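Local coordinates for protein pullulanase (Bacillus acidopullulyticus, PDB 2WAN) that hydrolyses the alpha-1,6-glucosidic linkages of pullulan and branched starch polysaccharides, as a debranching enzyme of the alpha-amylase superfamily, at residues A[532-537]-A[612-617]; A[423-428]-A[543-548]; A[437-442]-A[519-524]. All blocks are in the same frame, centred on the assembly; numbering follows the deposited sequence. Where two conformers were deposited one is given.

Contact 1 (A[532-537]-A[612-617]); sequences TELKQL and NEYHVD
Lys535 reaches from one helix past the ring of Tyr614 to the carboxylate of Glu613. Its CB carries the chain off the helix with CG beside the backbone N (chi1 -70°), and from there on every torsion is extended. CG makes the first touch, 3.7 Å from Tyr614 CD1, where the two side chains run at about a right angle. Farther out, CE stands 4.2 Å above the plane of the Tyr614 ring, offset toward its rim, and 3.5 Å from Glu613 O. The tip NZ forms a salt bridge with Glu613 OE2 at 2.7 Å, on the anti side of the carboxylate and 15° out of its plane. A bend at chi2 (65°) brings the Glu613 carboxylate round to the ammonium. NZ is also bonded to Asp415 and Thr414, so one ammonium group serves two carboxylates; it lies far above the Tyr614 ring, and any cation-pi attraction is weak at most. A methionine in its place would probably leave the carboxylates of Glu613 and Asp415 without the cation they share. Beside the lysine, the CD2 methyl of Leu534 comes obliquely to Tyr614 CD1 at 4.1 Å. The contact joins helix 529-543 to the last turn of helix 597-614, the helices that lead into the adjacent parallel barrel strands 547-552 and 618-621.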
loop_
_atom_site.group_PDB
_atom_site.type_symbol
_atom_site.label_atom_id
_atom_site.label_comp_id
_atom_site.label_asym_id
_atom_site.label_seq_id
_atom_site.Cartn_x
_atom_site.Cartn_y
_atom_site.Cartn_z
ATOM N N THR A 532 1.236 -10.545 25.150
ATOM C CA THR A 532 0.708 -9.817 26.297
ATOM C C THR A 532 1.211 -8.371 26.340
ATOM O O THR A 532 0.437 -7.448 26.605
ATOM C CB THR A 532 1.082 -10.541 27.596
ATOM O OG1 THR A 532 0.523 -11.863 27.533
ATOM C CG2 THR A 532 0.517 -9.788 28.815
ATOM N N GLU A 533 2.500 -8.181 26.049
ATOM C CA GLU A 533 3.091 -6.852 26.172
ATOM C C GLU A 533 2.603 -5.883 25.118
ATOM O O GLU A 533 2.403 -4.720 25.424
ATOM C CB GLU A 533 4.625 -6.909 26.231
ATOM C CG GLU A 533 5.079 -7.581 27.566
ATOM C CD GLU A 533 6.545 -7.964 27.604
ATOM O OE1 GLU A 533 7.306 -7.535 26.719
ATOM O OE2 GLU A 533 6.950 -8.713 28.538
ATOM N N LEU A 534 2.382 -6.365 23.896
ATOM C CA LEU A 534 1.815 -5.496 22.865
ATOM C C LEU A 534 0.367 -5.167 23.193
ATOM O O LEU A 534 -0.073 -4.025 23.020
ATOM C CB LEU A 534 1.968 -6.114 21.470
ATOM C CG LEU A 534 1.365 -5.328 20.280
ATOM C CD1 LEU A 534 1.835 -3.850 20.220
ATOM C CD2 LEU A 534 1.630 -6.023 18.952
ATOM N N LYS A 535 -0.370 -6.157 23.693
ATOM C CA LYS A 535 -1.730 -5.860 24.159
ATOM C C LYS A 535 -1.703 -4.809 25.264
ATOM O O LYS A 535 -2.581 -3.952 25.302
ATOM C CB LYS A 535 -2.465 -7.130 24.639
ATOM C CG LYS A 535 -2.820 -8.087 23.524
ATOM C CD LYS A 535 -3.453 -9.386 24.077
ATOM C CE LYS A 535 -3.881 -10.276 22.910
ATOM N NZ LYS A 535 -4.276 -11.647 23.387
ATOM N N GLN A 536 -0.710 -4.874 26.169
ATOM C CA GLN A 536 -0.615 -3.886 27.248
ATOM C C GLN A 536 -0.329 -2.499 26.700
ATOM O O GLN A 536 -0.867 -1.525 27.208
ATOM C CB GLN A 536 0.439 -4.296 28.285
ATOM C CG GLN A 536 -0.019 -5.503 29.096
ATOM C CD GLN A 536 1.066 -6.026 30.026
ATOM O OE1 GLN A 536 2.039 -6.635 29.591
ATOM N NE2 GLN A 536 0.881 -5.807 31.314
ATOM N N LEU A 537 0.508 -2.416 25.663
ATOM C CA LEU A 537 0.734 -1.118 24.980
ATOM C C LEU A 537 -0.600 -0.530 24.477
ATOM O O LEU A 537 -0.934 0.638 24.737
ATOM C CB LEU A 537 1.726 -1.270 23.821
ATOM C CG LEU A 537 2.030 -0.045 22.928
ATOM C CD1 LEU A 537 3.371 -0.235 22.212
ATOM C CD2 LEU A 537 0.957 0.203 21.854
ATOM N N ASN A 612 -9.323 -8.112 15.695
ATOM C CA ASN A 612 -10.087 -8.913 16.656
ATOM C C ASN A 612 -9.283 -9.286 17.907
ATOM O O ASN A 612 -9.780 -9.140 19.029
ATOM C CB ASN A 612 -10.655 -10.159 15.983
ATOM C CG ASN A 612 -11.818 -9.854 15.027
ATOM O OD1 ASN A 612 -12.629 -8.935 15.244
ATOM N ND2 ASN A 612 -11.904 -10.645 13.958
ATOM N N GLU A 613 -8.037 -9.730 17.726
ATOM C CA GLU A 613 -7.239 -10.211 18.857
ATOM C C GLU A 613 -6.551 -9.091 19.642
ATOM O O GLU A 613 -6.466 -9.146 20.898
ATOM C CB GLU A 613 -6.193 -11.234 18.372
ATOM C CG GLU A 613 -5.374 -11.898 19.452
ATOM C CD GLU A 613 -6.209 -12.797 20.383
ATOM O OE1 GLU A 613 -7.247 -13.345 19.927
ATOM O OE2 GLU A 613 -5.816 -12.944 21.558
ATOM N N TYR A 614 -6.051 -8.082 18.918
ATOM C CA TYR A 614 -5.268 -7.003 19.543
ATOM C C TYR A 614 -6.000 -5.667 19.688
ATOM O O TYR A 614 -5.485 -4.780 20.336
ATOM C CB TYR A 614 -3.922 -6.791 18.819
ATOM C CG TYR A 614 -2.945 -7.958 18.951
ATOM C CD1 TYR A 614 -1.903 -7.934 19.903
ATOM C CD2 TYR A 614 -3.058 -9.082 18.123
ATOM C CE1 TYR A 614 -1.011 -9.014 20.025
ATOM C CE2 TYR A 614 -2.166 -10.156 18.234
ATOM C CZ TYR A 614 -1.152 -10.105 19.187
ATOM O OH TYR A 614 -0.268 -11.143 19.271
ATOM N N HIS A 615 -7.200 -5.542 19.129
ATOM C CA HIS A 615 -8.035 -4.326 19.306
ATOM C C HIS A 615 -7.354 -3.101 18.672
ATOM O O HIS A 615 -7.469 -1.981 19.169
ATOM C CB HIS A 615 -8.404 -4.030 20.775
ATOM C CG HIS A 615 -9.064 -5.171 21.507
ATOM N ND1 HIS A 615 -9.368 -5.100 22.849
ATOM C CD2 HIS A 615 -9.433 -6.416 21.106
ATOM C CE1 HIS A 615 -9.920 -6.238 23.241
ATOM N NE2 HIS A 615 -9.969 -7.053 22.208
ATOM N N VAL A 616 -6.640 -3.343 17.583
ATOM C CA VAL A 616 -6.040 -2.215 16.870
ATOM C C VAL A 616 -7.120 -1.455 16.109
ATOM O O VAL A 616 -8.182 -2.000 15.751
ATOM C CB VAL A 616 -4.813 -2.590 16.000
ATOM C CG1 VAL A 616 -3.651 -3.091 16.894
ATOM C CG2 VAL A 616 -5.187 -3.603 14.903
ATOM N N ASP A 617 -6.873 -0.152 15.946
ATOM C CA ASP A 617 -7.907 0.782 15.496
ATOM C C ASP A 617 -7.793 1.177 14.018
ATOM O O ASP A 617 -8.649 1.898 13.492
ATOM C CB ASP A 617 -7.832 2.036 16.374
ATOM C CG ASP A 617 -7.939 1.712 17.847
ATOM O OD1 ASP A 617 -9.050 1.381 18.301
ATOM O OD2 ASP A 617 -6.909 1.817 18.551
#

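Contact 2 (A[423-428]-A[543-548]); sequences HEQTPA and QQRIGV
Two bends in succession, at chi1 and chi2, fold the Gln425 side chain back along residues 545-547: CG lies beside its own backbone N (chi1 -70°), and chi2 bends the chain again (-60°). Arg545 supplies the other torsion, a positive phi of 59°, as the C-prime residue of a Schellman motif that ends helix 529-543; Ile546 N bonds to Leu541 O and Arg545 N to His542 O. The glutamine runs back along the backbone, from the start of the strand toward the helix end. Its CB rests on Gly547 CA at 3.6 Å, CG lies 3.8 Å from Ile546 O, and the amide end lies against Arg545 CA and CB, with NE2 3.4 Å from Arg545 CA. Meanwhile the guanidinium of Arg545 leads away from the contact. Gly547 opens barrel strand 547-552, and a residue with a beta carbon would clash with Gln425 O at this backbone conformation. The amide and Arg545 O do not bond directly, because the angle is poor; a water lies between them instead, accepting from Gln425 NE2 at 3.2 Å and in position to donate to Arg545 O at 3.0 Å, though other acceptors compete for its protons. The chemistry is therefore that of a side chain packed mainly on main-chain atoms, with one water-mediated polar link at its end, which implies that shape and backbone path define this contact more than any charge.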
loop_
_atom_site.group_PDB
_atom_site.type_symbol
_atom_site.label_atom_id
_atom_site.label_comp_id
_atom_site.label_asym_id
_atom_site.label_seq_id
_atom_site.Cartn_x
_atom_site.Cartn_y
_atom_site.Cartn_z
ATOM N N HIS A 423 -11.653 -0.341 25.620
ATOM C CA HIS A 423 -12.547 0.310 24.652
ATOM C C HIS A 423 -11.797 0.874 23.419
ATOM O O HIS A 423 -10.815 1.607 23.559
ATOM C CB HIS A 423 -13.358 1.411 25.346
ATOM C CG HIS A 423 -14.416 2.018 24.477
ATOM N ND1 HIS A 423 -14.424 3.351 24.118
ATOM C CD2 HIS A 423 -15.494 1.459 23.877
ATOM C CE1 HIS A 423 -15.468 3.587 23.339
ATOM N NE2 HIS A 423 -16.129 2.455 23.173
ATOM N N GLU A 424 -12.286 0.523 22.225
ATOM C CA GLU A 424 -11.736 1.005 20.951
ATOM C C GLU A 424 -11.700 2.528 20.842
ATOM O O GLU A 424 -12.548 3.242 21.411
ATOM C CB GLU A 424 -12.498 0.404 19.758
ATOM C CG GLU A 424 -14.015 0.652 19.754
ATOM C CD GLU A 424 -14.825 -0.387 20.551
ATOM O OE1 GLU A 424 -14.253 -1.158 21.366
ATOM O OE2 GLU A 424 -16.057 -0.426 20.360
ATOM N N GLN A 425 -10.704 3.004 20.099
ATOM C CA GLN A 425 -10.514 4.419 19.851
ATOM C C GLN A 425 -10.611 4.692 18.345
ATOM O O GLN A 425 -9.601 4.848 17.643
ATOM C CB GLN A 425 -9.183 4.887 20.439
ATOM C CG GLN A 425 -9.146 4.922 21.956
ATOM C CD GLN A 425 -10.189 5.844 22.560
ATOM O OE1 GLN A 425 -10.896 5.466 23.498
ATOM N NE2 GLN A 425 -10.294 7.052 22.022
ATOM N N THR A 426 -11.848 4.700 17.864
ATOM C CA THR A 426 -12.166 4.871 16.451
ATOM C C THR A 426 -13.186 5.998 16.376
ATOM O O THR A 426 -14.329 5.832 16.819
ATOM C CB THR A 426 -12.773 3.580 15.857
ATOM O OG1 THR A 426 -13.748 3.040 16.770
ATOM C CG2 THR A 426 -11.686 2.515 15.652
ATOM N N PRO A 427 -12.782 7.162 15.841
ATOM C CA PRO A 427 -13.712 8.289 15.804
ATOM C C PRO A 427 -14.743 8.168 14.675
ATOM O O PRO A 427 -14.702 7.212 13.895
ATOM C CB PRO A 427 -12.792 9.478 15.549
ATOM C CG PRO A 427 -11.744 8.904 14.674
ATOM C CD PRO A 427 -11.475 7.524 15.259
ATOM N N ALA A 428 -15.653 9.143 14.596
ATOM C CA ALA A 428 -16.743 9.099 13.598
ATOM C C ALA A 428 -16.231 9.123 12.159
ATOM O O ALA A 428 -16.825 8.502 11.273
ATOM C CB ALA A 428 -17.742 10.228 13.843
ATOM N N GLN A 543 -6.642 3.587 27.270
ATOM C CA GLN A 543 -7.029 4.205 28.554
ATOM C C GLN A 543 -6.828 5.710 28.548
ATOM O O GLN A 543 -7.468 6.420 29.322
ATOM C CB GLN A 543 -6.241 3.612 29.718
ATOM C CG GLN A 543 -6.765 2.271 30.220
ATOM C CD GLN A 543 -5.707 1.507 31.009
ATOM O OE1 GLN A 543 -4.614 2.028 31.285
ATOM N NE2 GLN A 543 -6.016 0.261 31.360
ATOM N N GLN A 544 -5.936 6.198 27.686
ATOM C CA GLN A 544 -5.707 7.646 27.550
ATOM C C GLN A 544 -6.442 8.230 26.332
ATOM O O GLN A 544 -6.153 9.354 25.900
ATOM C CB GLN A 544 -4.188 7.962 27.517
ATOM C CG GLN A 544 -3.396 7.428 28.743
ATOM C CD GLN A 544 -4.107 7.619 30.089
ATOM O OE1 GLN A 544 -4.227 6.677 30.877
ATOM N NE2 GLN A 544 -4.591 8.825 30.345
ATOM N N ARG A 545 -7.405 7.471 25.790
ATOM C CA ARG A 545 -8.181 7.877 24.616
ATOM C C ARG A 545 -7.281 8.135 23.391
ATOM O O ARG A 545 -7.524 9.048 22.567
ATOM C CB ARG A 545 -9.093 9.083 24.953
ATOM C CG ARG A 545 -10.055 8.772 26.119
ATOM C CD ARG A 545 -10.720 10.024 26.716
ATOM N NE ARG A 545 -9.748 11.012 27.203
ATOM C CZ ARG A 545 -9.046 10.914 28.335
ATOM N NH1 ARG A 545 -9.176 9.864 29.146
ATOM N NH2 ARG A 545 -8.199 11.880 28.657
ATOM N N ILE A 546 -6.234 7.308 23.277
ATOM C CA ILE A 546 -5.341 7.336 22.114
ATOM C C ILE A 546 -5.466 5.995 21.383
ATOM O O ILE A 546 -5.349 4.930 21.991
ATOM C CB ILE A 546 -3.858 7.603 22.523
ATOM C CG1 ILE A 546 -3.720 9.028 23.074
ATOM C CG2 ILE A 546 -2.896 7.433 21.309
ATOM C CD1 ILE A 546 -2.338 9.280 23.756
ATOM N N GLY A 547 -5.696 6.067 20.079
ATOM C CA GLY A 547 -5.813 4.886 19.229
ATOM C C GLY A 547 -4.477 4.384 18.730
ATOM O O GLY A 547 -3.462 5.072 18.840
ATOM N N VAL A 548 -4.492 3.180 18.161
ATOM C CA VAL A 548 -3.274 2.582 17.586
ATOM C C VAL A 548 -3.529 2.124 16.152
ATOM O O VAL A 548 -4.380 1.256 15.904
ATOM C CB VAL A 548 -2.802 1.359 18.400
ATOM C CG1 VAL A 548 -1.573 0.691 17.719
ATOM C CG2 VAL A 548 -2.461 1.771 19.826
HETATM O O HOH W 1 -8.552 8.511 19.819
#

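Contact 3 (A[437-442]-A[519-524]); sequences EAHVRD and GAYATT
Tyr521, from the loop that precedes helix 529-543, turns the edge of its ring toward the face of His439 in an offset edge-to-face pair, centroids 5.6 Å apart and planes at 79°. Over one face of the tyrosine sits Val440 CB, 4.0 Å from the ring centroid and 15° off its normal, a CH-pi contact; Val440 CG1, anti to the backbone N (chi1 176°), extends the packing to Tyr521 CB at 3.8 Å. Arg441 CB approaches CE1 of the same ring obliquely at 4.1 Å, while Arg441 CA lies in plane at an edge of the imidazole. His439 stands where strand 435-438 of the (beta/alpha)8 barrel has just ended and the short, weakly bonded helix 440-444 begins. In alpha-amylase-type barrels the loops at the C-terminal ends of the strands build the catalytic face. His439 is the N-cap residue: ND1 accepts weakly from Arg441 N at 3.1 Å and, also weakly, from Asp442 N, while NE2 is bonded to Asn506 O, so both nitrogens have partners and the ring's rotation is probably set by them. Arg441 sends its extended side chain away to salt bridges with Asp797 and Asp503.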
loop_
_atom_site.group_PDB
_atom_site.type_symbol
_atom_site.label_atom_id
_atom_site.label_comp_id
_atom_site.label_asym_id
_atom_site.label_seq_id
_atom_site.Cartn_x
_atom_site.Cartn_y
_atom_site.Cartn_z
ATOM N N GLU A 437 3.315 9.356 14.136
ATOM C CA GLU A 437 4.123 8.176 13.764
ATOM C C GLU A 437 5.274 7.936 14.745
ATOM O O GLU A 437 6.045 8.851 15.043
ATOM C CB GLU A 437 4.688 8.328 12.347
ATOM C CG GLU A 437 5.420 7.062 11.834
ATOM C CD GLU A 437 5.999 7.268 10.421
ATOM O OE1 GLU A 437 6.497 8.374 10.113
ATOM O OE2 GLU A 437 5.980 6.315 9.631
ATOM N N ALA A 438 5.397 6.714 15.256
ATOM C CA ALA A 438 6.470 6.399 16.209
ATOM C C ALA A 438 6.966 4.965 16.042
ATOM O O ALA A 438 6.176 4.051 15.831
ATOM C CB ALA A 438 5.978 6.617 17.662
ATOM N N HIS A 439 8.283 4.787 16.145
ATOM C CA HIS A 439 8.927 3.466 16.204
ATOM C C HIS A 439 9.062 3.037 17.665
ATOM O O HIS A 439 9.440 3.852 18.509
ATOM C CB HIS A 439 10.298 3.620 15.536
ATOM C CG HIS A 439 11.067 2.347 15.362
ATOM N ND1 HIS A 439 11.797 1.765 16.386
ATOM C CD2 HIS A 439 11.288 1.590 14.265
ATOM C CE1 HIS A 439 12.403 0.684 15.925
ATOM N NE2 HIS A 439 12.118 0.560 14.642
ATOM N N VAL A 440 8.728 1.779 17.979
ATOM C CA VAL A 440 8.747 1.328 19.388
ATOM C C VAL A 440 10.118 1.496 20.057
ATOM O O VAL A 440 10.188 1.874 21.248
ATOM C CB VAL A 440 8.256 -0.141 19.515
ATOM C CG1 VAL A 440 8.363 -0.639 20.957
ATOM C CG2 VAL A 440 6.778 -0.255 19.033
ATOM N N ARG A 441 11.207 1.208 19.333
ATOM C CA ARG A 441 12.523 1.388 19.937
ATOM C C ARG A 441 12.837 2.891 20.095
ATOM O O ARG A 441 13.195 3.346 21.193
ATOM C CB ARG A 441 13.607 0.702 19.124
ATOM C CG ARG A 441 14.974 0.759 19.809
ATOM C CD ARG A 441 16.040 -0.044 19.062
ATOM N NE ARG A 441 17.355 0.108 19.703
ATOM C CZ ARG A 441 17.802 -0.621 20.730
ATOM N NH1 ARG A 441 17.054 -1.597 21.268
ATOM N NH2 ARG A 441 19.019 -0.376 21.232
ATOM N N ASP A 442 12.648 3.671 19.029
ATOM C CA ASP A 442 13.008 5.111 19.087
ATOM C C ASP A 442 12.348 5.820 20.254
ATOM O O ASP A 442 12.945 6.700 20.896
ATOM C CB ASP A 442 12.544 5.885 17.849
ATOM C CG ASP A 442 13.161 5.420 16.562
ATOM O OD1 ASP A 442 14.031 4.536 16.554
ATOM O OD2 ASP A 442 12.751 5.974 15.518
ATOM N N GLY A 519 9.519 -9.772 18.270
ATOM C CA GLY A 519 10.105 -10.213 19.542
ATOM C C GLY A 519 11.062 -9.228 20.175
ATOM O O GLY A 519 11.150 -9.129 21.407
ATOM N N ALA A 520 11.783 -8.487 19.333
ATOM C CA ALA A 520 12.826 -7.559 19.814
ATOM C C ALA A 520 12.248 -6.489 20.751
ATOM O O ALA A 520 12.952 -5.993 21.624
ATOM C CB ALA A 520 13.571 -6.893 18.626
ATOM N N TYR A 521 10.961 -6.170 20.591
ATOM C CA TYR A 521 10.318 -5.144 21.428
ATOM C C TYR A 521 9.652 -5.711 22.690
ATOM O O TYR A 521 9.101 -4.951 23.484
ATOM C CB TYR A 521 9.296 -4.334 20.588
ATOM C CG TYR A 521 9.844 -3.792 19.283
ATOM C CD1 TYR A 521 11.146 -3.277 19.212
ATOM C CD2 TYR A 521 9.061 -3.778 18.119
ATOM C CE1 TYR A 521 11.675 -2.782 18.001
ATOM C CE2 TYR A 521 9.584 -3.282 16.889
ATOM C CZ TYR A 521 10.895 -2.780 16.863
ATOM O OH TYR A 521 11.420 -2.291 15.691
ATOM N N ALA A 522 9.709 -7.041 22.868
ATOM C CA ALA A 522 9.223 -7.688 24.093
ATOM C C ALA A 522 10.356 -7.807 25.099
ATOM O O ALA A 522 11.531 -7.790 24.704
ATOM C CB ALA A 522 8.673 -9.076 23.768
ATOM N N THR A 523 10.015 -7.967 26.387
ATOM C CA THR A 523 11.040 -8.158 27.413
ATOM C C THR A 523 11.786 -9.497 27.238
ATOM O O THR A 523 12.918 -9.669 27.714
ATOM C CB THR A 523 10.492 -8.031 28.854
ATOM O OG1 THR A 523 9.499 -9.037 29.096
ATOM C CG2 THR A 523 9.898 -6.643 29.085
ATOM N N THR A 524 11.138 -10.427 26.549
ATOM C CA THR A 524 11.766 -11.687 26.148
ATOM C C THR A 524 11.116 -12.189 24.852
ATOM O O THR A 524 9.913 -12.001 24.642
ATOM C CB THR A 524 11.629 -12.786 27.245
ATOM O OG1 THR A 524 12.264 -13.990 26.790
ATOM C CG2 THR A 524 10.164 -13.109 27.520
#

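How the contacts relate
Contacts 1 and 2, with centres 12 Å apart, are joined through Asp617 of contact 1: its OD1 takes Gln425 N at 2.9 Å and its OD2 takes Val548 N at 2.8 Å, both probable hydrogen bonds. Contact 3 lies 14 Å from contact 1 between centres and is tied to it by a probable hydrogen bond of 2.6 Å between Thr523 OG1 and Glu533 OE2. Contacts 2 and 3 do not touch, with centres 21 Å and nearest atoms about 9 Å apart; they reach opposite ends of the same parallel barrel, contact 2 the start of strand 547-552 and contact 3 the finish of strand 435-438. The latter end holds the active site in this family, and a glycerol, probably from the crystallisation liquor, lies about 5 Å from the Arg441 side chain.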